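Local coordinates for melanin biosynthesis protein TyrA, putative (Shewanella oneidensis, PDB 2HAG), which probably acts as a heme-dependent peroxidase of the dye-decolorizing (DyP-type) family, binding heme b, at residues A[35-40]-A[124-129]. Residues are numbered along the deposited sequence; the frame is centred on the assembly and turned at random.
Sequences SQLRPC and QMFEDL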
ATOM      1  N   SER A  35       4.007  12.082 -30.696  1.00 61.28           N
ATOM      2  CA  SER A  35       5.303  11.859 -31.362  1.00 59.12           C
ATOM      3  C   SER A  35       6.335  11.238 -30.408  1.00 61.29           C
ATOM      4  O   SER A  35       7.054  10.310 -30.782  1.00 62.38           O
ATOM      5  CB  SER A  35       5.853  13.168 -31.934  1.00 53.87           C
ATOM      6  N   GLN A  36       6.384  11.748 -29.178  1.00 60.84           N
ATOM      7  CA  GLN A  36       7.416  11.382 -28.207  1.00 62.23           C
ATOM      8  C   GLN A  36       7.004  10.250 -27.283  1.00 61.96           C
ATOM      9  O   GLN A  36       7.849   9.552 -26.734  1.00 63.21           O
ATOM     10  CB  GLN A  36       7.749  12.589 -27.340  1.00 65.59           C
ATOM     11  CG  GLN A  36       8.324  13.746 -28.111  1.00 69.93           C
ATOM     12  CD  GLN A  36       7.649  15.042 -27.760  1.00 73.13           C
ATOM     13  OE1 GLN A  36       6.440  15.192 -27.942  1.00 76.83           O
ATOM     14  NE2 GLN A  36       8.422  15.993 -27.256  1.00 74.77           N
ATOM     15  N   LEU A  37       5.704  10.087 -27.096  1.00 60.67           N
ATOM     16  CA  LEU A  37       5.184   9.094 -26.181  1.00 59.43           C
ATOM     17  C   LEU A  37       5.258   7.681 -26.757  1.00 58.54           C
ATOM     18  O   LEU A  37       5.513   6.722 -26.023  1.00 59.93           O
ATOM     19  CB  LEU A  37       3.746   9.439 -25.831  1.00 59.98           C
ATOM     20  CG  LEU A  37       3.066   8.558 -24.788  1.00 63.53           C
ATOM     21  CD1 LEU A  37       3.889   8.476 -23.514  1.00 63.94           C
ATOM     22  CD2 LEU A  37       1.662   9.087 -24.492  1.00 64.30           C
ATOM     23  N   ARG A  38       5.033   7.551 -28.062  1.00 57.83           N
ATOM     24  CA  ARG A  38       5.063   6.242 -28.718  1.00 60.36           C
ATOM     25  C   ARG A  38       6.367   5.495 -28.432  1.00 60.56           C
ATOM     26  O   ARG A  38       6.323   4.352 -27.979  1.00 61.75           O
ATOM     27  CB  ARG A  38       4.848   6.358 -30.239  1.00 59.49           C
ATOM     28  CG  ARG A  38       3.430   6.666 -30.659  1.00 58.70           C
ATOM     29  CD  ARG A  38       3.281   6.635 -32.170  1.00 62.23           C
ATOM     30  NE  ARG A  38       4.163   7.582 -32.863  1.00 63.76           N
ATOM     31  CZ  ARG A  38       3.819   8.818 -33.223  1.00 63.69           C
ATOM     32  NH1 ARG A  38       2.603   9.286 -32.958  1.00 62.12           N
ATOM     33  NH2 ARG A  38       4.699   9.598 -33.842  1.00 64.27           N
ATOM     34  N   PRO A  39       7.527   6.128 -28.705  1.00 60.27           N
ATOM     35  CA  PRO A  39       8.805   5.448 -28.465  1.00 61.70           C
ATOM     36  C   PRO A  39       9.076   5.289 -26.985  1.00 59.98           C
ATOM     37  O   PRO A  39       9.683   4.317 -26.542  1.00 59.80           O
ATOM     38  CB  PRO A  39       9.836   6.402 -29.085  1.00 61.57           C
ATOM     39  CG  PRO A  39       9.194   7.730 -29.048  1.00 60.99           C
ATOM     40  CD  PRO A  39       7.729   7.480 -29.254  1.00 61.18           C
ATOM     41  N   CYS A  40       8.611   6.261 -26.229  1.00 60.85           N
ATOM     42  CA  CYS A  40       8.791   6.262 -24.804  1.00 60.16           C
ATOM     43  C   CYS A  40       8.013   5.100 -24.170  1.00 60.94           C
ATOM     44  O   CYS A  40       8.427   4.524 -23.158  1.00 59.94           O
ATOM     45  CB  CYS A  40       8.337   7.611 -24.275  1.00 59.93           C
ATOM     46  SG  CYS A  40       7.962   7.578 -22.579  1.00 68.41           S
ATOM     47  N   GLN A 124       9.472   8.119 -13.782  1.00 61.92           N
ATOM     48  CA  GLN A 124      10.573   8.996 -14.151  1.00 65.03           C
ATOM     49  C   GLN A 124      10.832   8.857 -15.643  1.00 64.68           C
ATOM     50  O   GLN A 124      11.354   9.772 -16.275  1.00 63.25           O
ATOM     51  CB  GLN A 124      11.834   8.673 -13.339  1.00 67.79           C
ATOM     52  CG  GLN A 124      12.764   9.863 -13.155  1.00 75.01           C
ATOM     53  CD  GLN A 124      13.468   9.894 -11.788  1.00 82.98           C
ATOM     54  OE1 GLN A 124      13.763   8.851 -11.190  1.00 89.13           O
ATOM     55  NE2 GLN A 124      13.748  11.105 -11.297  1.00 83.98           N
HETATM   56  N   MSE A 125      10.449   7.715 -16.209  1.00 63.13           N
HETATM   57  CA  MSE A 125      10.638   7.492 -17.634  1.00 61.82           C
HETATM   58  C   MSE A 125       9.695   8.362 -18.434  1.00 59.03           C
HETATM   59  O   MSE A 125      10.122   9.031 -19.353  1.00 62.39           O
HETATM   60  CB  MSE A 125      10.472   6.017 -18.002  1.00 61.61           C
HETATM   61  CG  MSE A 125      11.749   5.204 -17.794  1.00 64.91           C
HETATM   62 SE   MSE A 125      11.585   3.236 -17.969  0.70 71.92          SE
HETATM   63  CE  MSE A 125      11.792   3.034 -19.904  1.00 67.73           C
ATOM     64  N   PHE A 126       8.418   8.387 -18.079  1.00 61.49           N
ATOM     65  CA  PHE A 126       7.445   9.178 -18.845  1.00 62.30           C
ATOM     66  C   PHE A 126       7.717  10.686 -18.833  1.00 65.11           C
ATOM     67  O   PHE A 126       7.092  11.438 -19.586  1.00 63.88           O
ATOM     68  CB  PHE A 126       6.025   8.921 -18.352  1.00 61.04           C
ATOM     69  CG  PHE A 126       5.457   7.603 -18.797  1.00 59.96           C
ATOM     70  CD1 PHE A 126       5.304   7.319 -20.135  1.00 60.96           C
ATOM     71  CD2 PHE A 126       5.059   6.661 -17.879  1.00 58.25           C
ATOM     72  CE1 PHE A 126       4.777   6.118 -20.545  1.00 60.56           C
ATOM     73  CE2 PHE A 126       4.535   5.467 -18.285  1.00 59.45           C
ATOM     74  CZ  PHE A 126       4.392   5.194 -19.617  1.00 60.06           C
ATOM     75  N   GLU A 127       8.641  11.127 -17.986  1.00 68.50           N
ATOM     76  CA  GLU A 127       9.050  12.534 -17.966  1.00 72.36           C
ATOM     77  C   GLU A 127       7.842  13.452 -17.742  1.00 68.43           C
ATOM     78  O   GLU A 127       7.103  13.278 -16.778  1.00 65.48           O
ATOM     79  CB  GLU A 127       9.809  12.911 -19.259  1.00 75.06           C
ATOM     80  CG  GLU A 127      11.064  12.053 -19.535  1.00 76.80           C
ATOM     81  CD  GLU A 127      12.191  12.820 -20.226  1.00 77.36           C
ATOM     82  OE1 GLU A 127      11.924  13.893 -20.818  1.00 81.29           O
ATOM     83  OE2 GLU A 127      13.348  12.342 -20.175  1.00 74.71           O
ATOM     84  N   ASP A 128       7.642  14.427 -18.623  1.00 66.12           N
ATOM     85  CA  ASP A 128       6.525  15.350 -18.485  1.00 64.52           C
ATOM     86  C   ASP A 128       5.503  15.093 -19.591  1.00 62.89           C
ATOM     87  O   ASP A 128       4.692  15.949 -19.911  1.00 62.47           O
ATOM     88  CB  ASP A 128       7.024  16.806 -18.506  1.00 63.43           C
ATOM     89  CG  ASP A 128       7.734  17.200 -17.215  1.00 61.66           C
ATOM     90  N   LEU A 129       5.531  13.896 -20.162  1.00 62.20           N
ATOM     91  CA  LEU A 129       4.603  13.547 -21.236  1.00 60.80           C
ATOM     92  C   LEU A 129       3.191  13.178 -20.737  1.00 60.70           C
ATOM     93  O   LEU A 129       2.226  13.259 -21.494  1.00 58.39           O
ATOM     94  CB  LEU A 129       5.173  12.392 -22.068  1.00 59.99           C
ATOM     95  CG  LEU A 129       6.478  12.668 -22.828  1.00 59.20           C
ATOM     96  CD1 LEU A 129       7.141  11.377 -23.294  1.00 58.15           C
ATOM     97  CD2 LEU A 129       6.224  13.573 -24.015  1.00 59.86           C
TER
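Cys40, Leu37 and Gln36, on the first turns of helix 34-54, meet Phe126 and Leu129 in an apolar helix-to-turn contact where helix 112-126 ends and the chain bends into strand 130-139. Leu129 spreads its two methyls over the helix: CD2 rests 3.8 Å from CB of Gln36, while CD1 comes within 4.0 Å of the sulfur SG of Cys40. Exposed Gln36 contributes its CB, and its amide takes no part in this contact. Cys40, only weakly polar, is small enough to touch both larger partners at once. Its SG, turned anti to the backbone N (chi1 160°), also reaches CD1 of the Phe126 ring at 3.6 Å, a sulfur-aromatic contact made obliquely, 60° off the ring normal. Branched Leu37, with CG likewise anti (chi1 -175°), sends CD1 to the ring from the other side of its plane, 3.8 Å from Phe126 CD1, and methyl and sulfur flank the CD1-CE1 bond. Both Leu37 and Phe126 are buried, and the flat ring suits its place by offering carbon on its two sides.

Phe126 projects from the last turn of its helix, and the type II' beta turn that follows, from Phe126 to Leu129, swings Leu129 round to helix 34-54 beside it; Glu127 leaves the helix with positive phi, and Leu129 N to Phe126 O at 3.0 Å closes the turn. In the N-terminal ferredoxin-like domain expected of DyP-type peroxidases, the two helices pack side by side against the antiparallel sheet, and this contact joins them at one end. Phe126 also meets the ring of Phe27, on strand 21-29, and Val44, farther along helix 34-54. An alanine in place of Phe126 would probably leave Leu37 CD1 and the cysteine sulfur without their shared aromatic partner and open a gap toward Phe27. At the end of the turn, Leu129 is joined to Asn30 by backbone hydrogen bonding, just before strand 130-139.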